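Local coordinates for protein BIFUNCTIONAL PROTEIN Proline utilization A (PutA) (Corynebacterium freiburgense, PDB 5UX5) that catalyses both steps of the oxidation of proline to glutamate, using an FAD-dependent proline dehydrogenase and an NAD-dependent aldehyde dehydrogenase joined in one polypeptide, at residues E306-E311 / L962-N967; E311-Y316 / A469-P474. One frame throughout, in Å; residues are numbered along the deposited sequence.

Contact 1: residues E306-E311 / L962-N967; sequences EKVDAE and LRCESN
The carboxylate of E311 reaches from the helical segment 306-311 to the turn at 962-964 and takes two consecutive backbone N-H groups. E311 OE1 accepts from R963 N at 2.5 Å, and E311 OE2 accepts from C964 N at 2.9 Å. Both donors arrive on the syn side of their oxygen, though tilted from the carboxylate plane by 28° and 32°. A glutamate suits this place because its long chain can bridge the gap: CG is anti to the backbone N (chi1 -179°) and the next torsion is extended as well, which carries the acid straight off the helix.

R963 adds charge to the same group. Its guanidinium lies with one face toward E311 OE1, 3.5 Å from R963 NH1, and since no N-H points at the oxygen the attraction is purely electrostatic. Together with the two amides it would probably help keep the acid ionised. On the other flank, the leucine offers hydrocarbon to the stem of the acid: L962 CD2 lies 3.8 Å from E311 CG, and the two side chains run past each other in opposite directions. One helical turn back, V308 sets CG2 3.6 Å from C964 CB, a small apolar contact between two buried residues that brings the backbones close.

Farther out, the turn is positioned by N1065, which bonds to the carbonyl of R963 through its side chain and to C964 through its backbone. H1066 packs on both V308 and C964. Beyond the turn begins strand 965-980, where N967 ND2 donates to E965 OE1 at 3.0 Å, while E965 OE2 forms a salt bridge with R875. The arrangement therefore docks a helix of the proline dehydrogenase alpha/beta barrel, of the TIM-barrel clan, onto the turn that opens a strand of the C-terminal region.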
ATOM      1  N   GLU A 306     -12.097   7.051  -3.087  1.00 34.40           N
ATOM      2  CA  GLU A 306     -12.774   5.879  -2.549  1.00 27.79           C
ATOM      3  C   GLU A 306     -12.689   4.698  -3.504  1.00 32.86           C
ATOM      4  O   GLU A 306     -12.580   3.551  -3.057  1.00 36.27           O
ATOM      5  CB  GLU A 306     -14.227   6.214  -2.246  1.00 22.70           C
ATOM      6  CG  GLU A 306     -14.464   6.980  -0.977  1.00 22.93           C
ATOM      7  CD  GLU A 306     -14.151   6.159   0.244  1.00 33.57           C
ATOM      8  OE1 GLU A 306     -14.011   4.917   0.131  1.00 45.29           O
ATOM      9  OE2 GLU A 306     -14.057   6.763   1.327  1.00 35.33           O
ATOM     10  N   LYS A 307     -12.710   4.955  -4.814  1.00 29.80           N
ATOM     11  CA  LYS A 307     -12.601   3.867  -5.777  1.00 26.68           C
ATOM     12  C   LYS A 307     -11.154   3.380  -5.883  1.00 32.83           C
ATOM     13  O   LYS A 307     -10.908   2.165  -5.964  1.00 36.67           O
ATOM     14  CB  LYS A 307     -13.109   4.331  -7.150  1.00 23.26           C
ATOM     15  CG  LYS A 307     -14.595   4.754  -7.231  1.00 23.24           C
ATOM     16  CD  LYS A 307     -15.166   4.682  -8.633  1.00 29.03           C
ATOM     17  CE  LYS A 307     -16.620   5.185  -8.655  1.00 49.70           C
ATOM     18  NZ  LYS A 307     -17.492   4.879  -9.853  1.00 49.97           N
ATOM     19  N   VAL A 308     -10.184   4.302  -5.827  1.00 21.68           N
ATOM     20  CA  VAL A 308      -8.774   3.900  -5.789  1.00 22.47           C
ATOM     21  C   VAL A 308      -8.501   3.017  -4.574  1.00 28.38           C
ATOM     22  O   VAL A 308      -7.852   1.976  -4.683  1.00 39.55           O
ATOM     23  CB  VAL A 308      -7.838   5.125  -5.818  1.00 31.23           C
ATOM     24  CG1 VAL A 308      -6.459   4.709  -5.353  1.00 21.35           C
ATOM     25  CG2 VAL A 308      -7.769   5.781  -7.223  1.00 22.00           C
ATOM     26  N   ASP A 309      -8.938   3.454  -3.388  1.00 34.11           N
ATOM     27  CA  ASP A 309      -8.723   2.675  -2.164  1.00 32.21           C
ATOM     28  C   ASP A 309      -9.243   1.244  -2.325  1.00 34.59           C
ATOM     29  O   ASP A 309      -8.620   0.282  -1.851  1.00 35.52           O
ATOM     30  CB  ASP A 309      -9.403   3.376  -0.976  1.00 21.31           C
ATOM     31  CG  ASP A 309      -9.013   2.774   0.361  1.00 37.16           C
ATOM     32  OD1 ASP A 309      -7.840   2.420   0.509  1.00 46.19           O
ATOM     33  OD2 ASP A 309      -9.851   2.647   1.279  1.00 45.58           O
ATOM     34  N   ALA A 310     -10.410   1.097  -2.964  1.00 30.05           N
ATOM     35  CA  ALA A 310     -10.996  -0.215  -3.210  1.00 32.01           C
ATOM     36  C   ALA A 310     -10.175  -1.021  -4.215  1.00 31.38           C
ATOM     37  O   ALA A 310      -9.801  -2.172  -3.943  1.00 32.75           O
ATOM     38  CB  ALA A 310     -12.441  -0.064  -3.694  1.00 21.41           C
ATOM     39  N   GLU A 311      -9.885  -0.442  -5.386  1.00 21.32           N
ATOM     40  CA  GLU A 311      -9.213  -1.235  -6.413  1.00 21.99           C
ATOM     41  C   GLU A 311      -7.834  -1.713  -5.936  1.00 26.14           C
ATOM     42  O   GLU A 311      -7.440  -2.850  -6.215  1.00 33.63           O
ATOM     43  CB  GLU A 311      -9.091  -0.442  -7.724  1.00 20.84           C
ATOM     44  CG  GLU A 311      -8.413  -1.261  -8.855  1.00 24.24           C
ATOM     45  CD  GLU A 311      -8.235  -0.481 -10.139  1.00 36.83           C
ATOM     46  OE1 GLU A 311      -8.371  -1.083 -11.230  1.00 36.93           O
ATOM     47  OE2 GLU A 311      -7.953   0.737 -10.061  1.00 43.31           O
ATOM     48  N   LEU A 962      -4.856  -2.909 -13.295  1.00 29.11           N
ATOM     49  CA  LEU A 962      -5.591  -1.959 -12.461  1.00 21.01           C
ATOM     50  C   LEU A 962      -5.750  -0.622 -13.163  1.00 28.05           C
ATOM     51  O   LEU A 962      -4.865  -0.192 -13.896  1.00 33.07           O
ATOM     52  CB  LEU A 962      -4.850  -1.696 -11.150  1.00 20.60           C
ATOM     53  CG  LEU A 962      -4.492  -2.887 -10.282  1.00 24.37           C
ATOM     54  CD1 LEU A 962      -3.839  -2.434  -8.991  1.00 19.94           C
ATOM     55  CD2 LEU A 962      -5.713  -3.623  -9.994  1.00 22.77           C
ATOM     56  N   ARG A 963      -6.873   0.071 -12.909  1.00 33.07           N
ATOM     57  CA  ARG A 963      -7.027   1.427 -13.442  1.00 31.82           C
ATOM     58  C   ARG A 963      -6.053   2.407 -12.778  1.00 35.62           C
ATOM     59  O   ARG A 963      -5.326   3.128 -13.465  1.00 40.41           O
ATOM     60  CB  ARG A 963      -8.476   1.893 -13.287  1.00 32.83           C
ATOM     61  CG  ARG A 963      -9.381   1.621 -14.508  1.00 53.88           C
ATOM     62  CD  ARG A 963     -10.899   1.508 -14.164  1.00 61.01           C
ATOM     63  NE  ARG A 963     -11.205   0.257 -13.454  1.00 64.30           N
ATOM     64  CZ  ARG A 963     -11.600   0.166 -12.178  1.00 64.81           C
ATOM     65  NH1 ARG A 963     -11.838  -1.035 -11.642  1.00 56.87           N
ATOM     66  NH2 ARG A 963     -11.754   1.267 -11.431  1.00 65.14           N
ATOM     67  N   CYS A 964      -5.966   2.403 -11.448  1.00 30.69           N
ATOM     68  CA  CYS A 964      -5.282   3.492 -10.754  1.00 30.03           C
ATOM     69  C   CYS A 964      -3.766   3.313 -10.672  1.00 34.18           C
ATOM     70  O   CYS A 964      -3.063   4.239 -10.251  1.00 32.44           O
ATOM     71  CB  CYS A 964      -5.829   3.620  -9.334  1.00 28.87           C
ATOM     72  SG  CYS A 964      -5.444   2.158  -8.358  1.00 45.90           S
ATOM     73  N   GLU A 965      -3.240   2.154 -11.039  1.00 31.68           N
ATOM     74  CA  GLU A 965      -1.821   1.896 -10.866  1.00 23.11           C
ATOM     75  C   GLU A 965      -1.328   1.019 -12.010  1.00 21.32           C
ATOM     76  O   GLU A 965      -1.796  -0.104 -12.184  1.00 26.54           O
ATOM     77  CB  GLU A 965      -1.573   1.233  -9.521  1.00 20.81           C
ATOM     78  CG  GLU A 965      -0.142   0.970  -9.199  1.00 20.74           C
ATOM     79  CD  GLU A 965       0.018   0.439  -7.806  1.00 26.47           C
ATOM     80  OE1 GLU A 965      -0.169  -0.788  -7.587  1.00 29.06           O
ATOM     81  OE2 GLU A 965       0.299   1.273  -6.907  1.00 30.81           O
ATOM     82  N   SER A 966      -0.379   1.535 -12.780  1.00 25.55           N
ATOM     83  CA  SER A 966       0.303   0.759 -13.808  1.00 21.85           C
ATOM     84  C   SER A 966       1.348  -0.140 -13.164  1.00 24.46           C
ATOM     85  O   SER A 966       2.223   0.339 -12.443  1.00 30.90           O
ATOM     86  CB  SER A 966       0.960   1.690 -14.820  1.00 24.66           C
ATOM     87  OG  SER A 966       1.771   0.937 -15.686  1.00 42.24           O
ATOM     88  N   ASN A 967       1.255  -1.442 -13.401  1.00 27.63           N
ATOM     89  CA  ASN A 967       2.213  -2.393 -12.837  1.00 28.81           C
ATOM     90  C   ASN A 967       2.819  -3.229 -13.965  1.00 34.00           C
ATOM     91  O   ASN A 967       2.190  -4.179 -14.445  1.00 40.27           O
ATOM     92  CB  ASN A 967       1.547  -3.245 -11.759  1.00 21.13           C
ATOM     93  CG  ASN A 967       1.179  -2.411 -10.513  1.00 29.40           C
ATOM     94  OD1 ASN A 967       2.065  -1.980  -9.773  1.00 30.20           O
ATOM     95  ND2 ASN A 967      -0.118  -2.212 -10.271  1.00 32.25           N
TER

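Contact 2: residues E311-Y316 / A469-P474; sequences ELHGWY and ASDSDP
W315 meets 469-474 first through a hydrogen bond: its indole NE1 donates to the backbone carbonyl D471 O at 3.2 Å, with an N-H...O angle of 151°. The oxygen sits in the plane of the indole, although the donor is tilted 27° from the plane of the carbonyl. Tryptophan suits the position because one edge of its ring gives a directed donor while its faces remain available for packing.

One face carries a stacked carboxylate. D473 lays this group almost parallel to the indole, the two planes only 6° apart, and its CB makes a CH-pi contact 4.1 Å from the centroid of the six-membered ring. With its CG anti to the backbone N, the aspartate extends across the ring, OD2 about 3.9 Å above it. The acid is satisfied elsewhere, by a salt bridge of OD2 to R460 and a hydrogen bond of OD1 from A475 N. H313 CB packs over the opposite face of the indole, and H313 ND1 hydrogen-bonds to D309 O, which helps orient the imidazole.

Van der Waals contact completes the join where the helix ends. S470 CB lies 3.3 Å from H313 O and 3.8 Å from G314 O, packing a small side chain against the backbone of the turn. G314 has positive phi, a conformation easy for a residue without CB, and this absence also leaves room for S470. On the other segment, D471 and S472 turn their polar ends to helix 550-574, bonding to S558 and D554.

Chemically, an acid whose charge R460 probably offsets lies flat on one face; the indole is thus held between H313 of its own segment and D473 of the polar loop, and the loop adds one directional bond at the ring edge.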
ATOM      1  N   GLU A 311      -9.885  -0.442  -5.386  1.00 21.32           N
ATOM      2  CA  GLU A 311      -9.213  -1.235  -6.413  1.00 21.99           C
ATOM      3  C   GLU A 311      -7.834  -1.713  -5.936  1.00 26.14           C
ATOM      4  O   GLU A 311      -7.440  -2.850  -6.215  1.00 33.63           O
ATOM      5  CB  GLU A 311      -9.091  -0.442  -7.724  1.00 20.84           C
ATOM      6  CG  GLU A 311      -8.413  -1.261  -8.855  1.00 24.24           C
ATOM      7  CD  GLU A 311      -8.235  -0.481 -10.139  1.00 36.83           C
ATOM      8  OE1 GLU A 311      -8.371  -1.083 -11.230  1.00 36.93           O
ATOM      9  OE2 GLU A 311      -7.953   0.737 -10.061  1.00 43.31           O
ATOM     10  N   LEU A 312      -7.123  -0.895  -5.153  1.00 20.22           N
ATOM     11  CA  LEU A 312      -5.818  -1.299  -4.638  1.00 30.30           C
ATOM     12  C   LEU A 312      -5.914  -2.517  -3.725  1.00 34.62           C
ATOM     13  O   LEU A 312      -5.023  -3.372  -3.733  1.00 44.64           O
ATOM     14  CB  LEU A 312      -5.160  -0.148  -3.872  1.00 29.25           C
ATOM     15  CG  LEU A 312      -4.553   0.988  -4.715  1.00 34.79           C
ATOM     16  CD1 LEU A 312      -4.001   2.106  -3.858  1.00 20.55           C
ATOM     17  CD2 LEU A 312      -3.491   0.481  -5.734  1.00 30.18           C
ATOM     18  N   HIS A 313      -6.940  -2.578  -2.881  1.00 27.98           N
ATOM     19  CA  HIS A 313      -7.061  -3.618  -1.862  1.00 30.86           C
ATOM     20  C   HIS A 313      -7.905  -4.799  -2.278  1.00 28.35           C
ATOM     21  O   HIS A 313      -8.023  -5.747  -1.500  1.00 36.92           O
ATOM     22  CB  HIS A 313      -7.668  -3.046  -0.578  1.00 36.12           C
ATOM     23  CG  HIS A 313      -6.750  -2.147   0.161  1.00 34.22           C
ATOM     24  ND1 HIS A 313      -6.547  -0.834  -0.201  1.00 37.79           N
ATOM     25  CD2 HIS A 313      -5.976  -2.371   1.248  1.00 30.79           C
ATOM     26  CE1 HIS A 313      -5.670  -0.293   0.625  1.00 36.20           C
ATOM     27  NE2 HIS A 313      -5.319  -1.201   1.521  1.00 29.89           N
ATOM     28  N   GLY A 314      -8.554  -4.734  -3.428  1.00 20.34           N
ATOM     29  CA  GLY A 314      -9.478  -5.773  -3.800  1.00 26.04           C
ATOM     30  C   GLY A 314     -10.781  -5.714  -3.054  1.00 26.05           C
ATOM     31  O   GLY A 314     -11.347  -6.759  -2.725  1.00 33.81           O
ATOM     32  N   TRP A 315     -11.271  -4.516  -2.778  1.00 24.91           N
ATOM     33  CA  TRP A 315     -12.514  -4.311  -2.061  1.00 26.03           C
ATOM     34  C   TRP A 315     -13.512  -3.642  -2.982  1.00 28.88           C
ATOM     35  O   TRP A 315     -13.128  -3.037  -3.986  1.00 33.95           O
ATOM     36  CB  TRP A 315     -12.311  -3.413  -0.843  1.00 27.55           C
ATOM     37  CG  TRP A 315     -11.418  -3.932   0.212  1.00 27.80           C
ATOM     38  CD1 TRP A 315     -11.197  -5.238   0.530  1.00 27.75           C
ATOM     39  CD2 TRP A 315     -10.635  -3.149   1.131  1.00 21.44           C
ATOM     40  NE1 TRP A 315     -10.323  -5.313   1.593  1.00 24.43           N
ATOM     41  CE2 TRP A 315      -9.973  -4.043   1.979  1.00 21.54           C
ATOM     42  CE3 TRP A 315     -10.449  -1.777   1.326  1.00 21.40           C
ATOM     43  CZ2 TRP A 315      -9.108  -3.611   2.983  1.00 30.63           C
ATOM     44  CZ3 TRP A 315      -9.588  -1.358   2.311  1.00 21.47           C
ATOM     45  CH2 TRP A 315      -8.928  -2.265   3.127  1.00 21.59           C
ATOM     46  N   TYR A 316     -14.798  -3.710  -2.609  1.00 26.88           N
ATOM     47  CA  TYR A 316     -15.769  -2.856  -3.270  1.00 22.62           C
ATOM     48  C   TYR A 316     -15.567  -1.423  -2.804  1.00 27.90           C
ATOM     49  O   TYR A 316     -15.199  -1.170  -1.647  1.00 22.37           O
ATOM     50  CB  TYR A 316     -17.199  -3.268  -2.953  1.00 23.31           C
ATOM     51  CG  TYR A 316     -17.606  -4.576  -3.528  1.00 23.68           C
ATOM     52  CD1 TYR A 316     -17.897  -4.698  -4.871  1.00 23.98           C
ATOM     53  CD2 TYR A 316     -17.699  -5.697  -2.724  1.00 23.94           C
ATOM     54  CE1 TYR A 316     -18.282  -5.918  -5.410  1.00 27.07           C
ATOM     55  CE2 TYR A 316     -18.062  -6.920  -3.240  1.00 24.38           C
ATOM     56  CZ  TYR A 316     -18.352  -7.025  -4.590  1.00 28.30           C
ATOM     57  OH  TYR A 316     -18.713  -8.232  -5.112  1.00 27.05           O
ATOM     58  N   ALA A 469      -5.323 -12.167  -2.926  1.00 20.94           N
ATOM     59  CA  ALA A 469      -6.119 -12.228  -1.700  1.00 22.76           C
ATOM     60  C   ALA A 469      -6.276 -10.842  -1.079  1.00 29.65           C
ATOM     61  O   ALA A 469      -5.312 -10.069  -1.001  1.00 31.35           O
ATOM     62  CB  ALA A 469      -5.449 -13.172  -0.700  1.00 22.74           C
ATOM     63  N   SER A 470      -7.491 -10.512  -0.622  1.00 28.86           N
ATOM     64  CA  SER A 470      -7.719  -9.155  -0.114  1.00 30.87           C
ATOM     65  C   SER A 470      -7.400  -9.063   1.373  1.00 30.60           C
ATOM     66  O   SER A 470      -7.662  -9.989   2.144  1.00 29.79           O
ATOM     67  CB  SER A 470      -9.158  -8.679  -0.348  1.00 35.50           C
ATOM     68  OG  SER A 470     -10.103  -9.577   0.183  1.00 48.25           O
ATOM     69  N   ASP A 471      -6.842  -7.925   1.766  1.00 39.91           N
ATOM     70  CA  ASP A 471      -6.458  -7.673   3.152  1.00 39.98           C
ATOM     71  C   ASP A 471      -7.675  -7.492   4.051  1.00 35.08           C
ATOM     72  O   ASP A 471      -8.797  -7.235   3.598  1.00 29.84           O
ATOM     73  CB  ASP A 471      -5.607  -6.411   3.261  1.00 38.34           C
ATOM     74  CG  ASP A 471      -4.278  -6.556   2.604  1.00 39.80           C
ATOM     75  OD1 ASP A 471      -3.910  -7.703   2.329  1.00 37.61           O
ATOM     76  OD2 ASP A 471      -3.590  -5.535   2.389  1.00 46.19           O
ATOM     77  N   SER A 472      -7.412  -7.567   5.354  1.00 32.88           N
ATOM     78  CA  SER A 472      -8.436  -7.291   6.347  1.00 30.45           C
ATOM     79  C   SER A 472      -8.830  -5.812   6.297  1.00 28.26           C
ATOM     80  O   SER A 472      -7.978  -4.945   6.139  1.00 24.66           O
ATOM     81  CB  SER A 472      -7.914  -7.693   7.725  1.00 35.69           C
ATOM     82  OG  SER A 472      -7.533  -9.066   7.742  1.00 35.44           O
ATOM     83  N   ASP A 473     -10.138  -5.522   6.422  1.00 28.23           N
ATOM     84  CA  ASP A 473     -10.640  -4.158   6.290  1.00 29.93           C
ATOM     85  C   ASP A 473     -10.979  -3.570   7.666  1.00 37.95           C
ATOM     86  O   ASP A 473     -12.053  -3.859   8.213  1.00 39.03           O
ATOM     87  CB  ASP A 473     -11.875  -4.138   5.381  1.00 33.41           C
ATOM     88  CG  ASP A 473     -12.333  -2.721   5.021  1.00 39.74           C
ATOM     89  OD1 ASP A 473     -11.835  -1.745   5.628  1.00 36.36           O
ATOM     90  OD2 ASP A 473     -13.195  -2.580   4.116  1.00 41.74           O
ATOM     91  N   PRO A 474     -10.135  -2.709   8.244  1.00 38.30           N
ATOM     92  CA  PRO A 474     -10.473  -2.106   9.547  1.00 35.35           C
ATOM     93  C   PRO A 474     -11.566  -1.045   9.476  1.00 30.84           C
ATOM     94  O   PRO A 474     -11.892  -0.442  10.514  1.00 32.21           O
ATOM     95  CB  PRO A 474      -9.145  -1.511  10.028  1.00 29.91           C
ATOM     96  CG  PRO A 474      -8.318  -1.339   8.782  1.00 32.11           C
ATOM     97  CD  PRO A 474      -8.808  -2.311   7.750  1.00 31.08           C
TER

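Overall arrangement
Helix 303-313 serves both contacts, whose centres are about 11 Å apart. Contact 1 uses its outward-reaching E311, the residue the two share, to hold 962-967; contact 2 takes the helix end and the residues after it to meet 469-474. The probable hydrogen bond from W315 N to A310 O, 3.0 Å, with G314 at positive phi, is consistent with a Schellman motif that turns the chain from one contact to the other. L312 joins them too, its CD2 3.7 Å from C964 SG. The R963 side chain is about 11 Å from the bound FAD, too far for direct contact.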